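Local atomic coordinates of isoprenyl transferase (Campylobacter jejuni, PDB entry 3UGS), a protein that probably catalyses the magnesium-dependent condensation of isopentenyl diphosphate with allylic diphosphates, building the long cis-polyprenyl chain of undecaprenyl diphosphate as a homodimer. Residues I140-K145 / N162-L167. Residues are numbered along the deposited sequence; the frame is centred on the assembly and turned at random.
Sequences IIRAAK and NLDLPL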
loop_
_atom_site.group_PDB
_atom_site.type_symbol
_atom_site.label_atom_id
_atom_site.label_comp_id
_atom_site.label_asym_id
_atom_site.label_seq_id
_atom_site.Cartn_x
_atom_site.Cartn_y
_atom_site.Cartn_z
ATOM N N ILE A 140 2.051 6.086 10.646
ATOM C CA ILE A 140 0.584 6.209 10.829
ATOM C C ILE A 140 0.181 6.346 12.312
ATOM O O ILE A 140 -0.664 7.162 12.691
ATOM C CB ILE A 140 -0.192 5.065 10.177
ATOM C CG1 ILE A 140 -0.069 5.157 8.642
ATOM C CG2 ILE A 140 -1.664 5.100 10.593
ATOM C CD1 ILE A 140 -0.754 4.021 7.911
ATOM N N ILE A 141 0.813 5.544 13.145
ATOM C CA ILE A 141 0.569 5.581 14.626
ATOM C C ILE A 141 1.008 6.909 15.211
ATOM O O ILE A 141 0.322 7.527 15.993
ATOM C CB ILE A 141 1.250 4.427 15.397
ATOM C CG1 ILE A 141 0.214 3.344 15.734
ATOM C CG2 ILE A 141 1.665 4.894 16.798
ATOM C CD1 ILE A 141 -0.374 2.551 14.613
ATOM N N ARG A 142 2.165 7.345 14.783
ATOM C CA ARG A 142 2.739 8.611 15.227
ATOM C C ARG A 142 1.866 9.790 14.792
ATOM O O ARG A 142 1.720 10.788 15.486
ATOM C CB ARG A 142 4.204 8.790 14.757
ATOM C CG ARG A 142 5.138 7.737 15.394
ATOM C CD ARG A 142 6.635 8.012 15.339
ATOM N NE ARG A 142 7.113 7.719 13.981
ATOM C CZ ARG A 142 7.290 8.625 13.033
ATOM N NH1 ARG A 142 7.643 8.242 11.805
ATOM N NH2 ARG A 142 7.112 9.905 13.313
ATOM N N ALA A 143 1.283 9.666 13.623
ATOM C CA ALA A 143 0.426 10.743 13.113
ATOM C C ALA A 143 -0.852 10.843 13.933
ATOM O O ALA A 143 -1.336 11.943 14.240
ATOM C CB ALA A 143 0.096 10.533 11.679
ATOM N N ALA A 144 -1.378 9.675 14.300
ATOM C CA ALA A 144 -2.619 9.579 15.108
ATOM C C ALA A 144 -2.427 10.188 16.530
ATOM O O ALA A 144 -3.322 10.770 17.104
ATOM C CB ALA A 144 -3.097 8.140 15.235
ATOM N N LYS A 145 -1.252 9.997 17.083
ATOM C CA LYS A 145 -0.949 10.539 18.408
ATOM C C LYS A 145 -0.815 12.064 18.359
ATOM O O LYS A 145 -1.226 12.754 19.271
ATOM C CB LYS A 145 0.310 9.918 18.982
ATOM C CG LYS A 145 0.149 8.433 19.226
ATOM C CD LYS A 145 1.504 7.798 19.453
ATOM C CE LYS A 145 1.477 6.829 20.623
ATOM N NZ LYS A 145 2.886 6.602 21.060
ATOM N N ASN A 162 -0.798 15.214 9.560
ATOM C CA ASN A 162 0.140 14.963 10.666
ATOM C C ASN A 162 1.147 13.849 10.427
ATOM O O ASN A 162 1.978 13.533 11.299
ATOM C CB ASN A 162 -0.588 14.763 11.999
ATOM C CG ASN A 162 -1.092 16.080 12.574
ATOM O OD1 ASN A 162 -0.302 16.832 13.174
ATOM N ND2 ASN A 162 -2.383 16.386 12.367
ATOM N N LEU A 163 1.072 13.271 9.239
ATOM C CA LEU A 163 2.087 12.302 8.809
ATOM C C LEU A 163 3.438 13.006 8.755
ATOM O O LEU A 163 3.517 14.204 8.664
ATOM C CB LEU A 163 1.757 11.651 7.477
ATOM C CG LEU A 163 0.602 10.656 7.433
ATOM C CD1 LEU A 163 0.156 10.493 5.987
ATOM C CD2 LEU A 163 0.998 9.327 8.062
ATOM N N ASP A 164 4.511 12.228 8.890
ATOM C CA ASP A 164 5.885 12.758 8.682
ATOM C C ASP A 164 5.954 13.398 7.291
ATOM O O ASP A 164 6.669 14.353 7.069
ATOM C CB ASP A 164 6.937 11.660 8.716
ATOM C CG ASP A 164 7.306 11.235 10.113
ATOM O OD1 ASP A 164 6.820 11.837 11.115
ATOM O OD2 ASP A 164 8.132 10.288 10.210
ATOM N N LEU A 165 5.214 12.795 6.363
ATOM C CA LEU A 165 5.157 13.219 4.953
ATOM C C LEU A 165 3.736 13.201 4.403
ATOM O O LEU A 165 3.297 12.230 3.807
ATOM C CB LEU A 165 6.080 12.365 4.078
ATOM C CG LEU A 165 6.229 12.778 2.612
ATOM C CD1 LEU A 165 6.786 14.176 2.437
ATOM C CD2 LEU A 165 7.109 11.748 1.942
ATOM N N PRO A 166 3.024 14.321 4.563
ATOM C CA PRO A 166 1.610 14.421 4.182
ATOM C C PRO A 166 1.260 14.202 2.715
ATOM O O PRO A 166 0.104 13.878 2.380
ATOM C CB PRO A 166 1.252 15.862 4.596
ATOM C CG PRO A 166 2.235 16.219 5.666
ATOM C CD PRO A 166 3.504 15.579 5.177
ATOM N N LEU A 167 2.257 14.340 1.874
ATOM C CA LEU A 167 2.054 14.361 0.403
ATOM C C LEU A 167 1.767 12.991 -0.220
ATOM O O LEU A 167 2.542 12.035 -0.098
ATOM C CB LEU A 167 3.258 14.990 -0.309
ATOM C CG LEU A 167 3.015 15.342 -1.789
ATOM C CD1 LEU A 167 1.945 16.400 -2.009
ATOM C CD2 LEU A 167 4.312 15.805 -2.401
#
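R142 and D164 illustrate how a helix can hold a neighbouring loop by a bidentate salt bridge beside a small apolar seam. The guanidinium meets the carboxylate end-on, NH1 reaching D164 OD2 at 2.6 Å and NH2 reaching D164 OD1 at 2.9 Å. Both bonds are nearly straight, yet the two planes are turned 39° apart: OD1 is approached on its syn side, whereas OD2 is met from above the carboxylate plane. A bend at chi3 (-77°) turns the arginine chain so that these two nitrogens face the loop, leaving NE to pair with D138. D164 is itself shared, OD1 with R146 and OD2 with the backbone N of G100, so several partners fix the carboxylate's rotation and probably favour its charged form.

This polar side is partly exposed. The tightly packed part lies beside it, where A143 points its methyl at the loop backbone and CA atoms of A143 and L163 come within 4.9 Å. A143 CB sits 3.6 Å from N162 O, a carbonyl that accepts a bond from R146. L163 lays CD2 3.9 Å from A143 CB and 4.3 Å from I140 CG1, and W187 touches both L163 and I140. The amide of N162 turns away, its ND2 bonding to N158 O.

Around this patch I140 also packs on I140 of the second subunit, placing the contact next to the dimer interface. Helix 136-149, helix 156-161 and the loop at N162-L167 form the connection from strand 126-134 to strand 171-175, a beta-alpha-beta crossover that passes over two intervening strands of the parallel sheet of the cis-prenyltransferase fold.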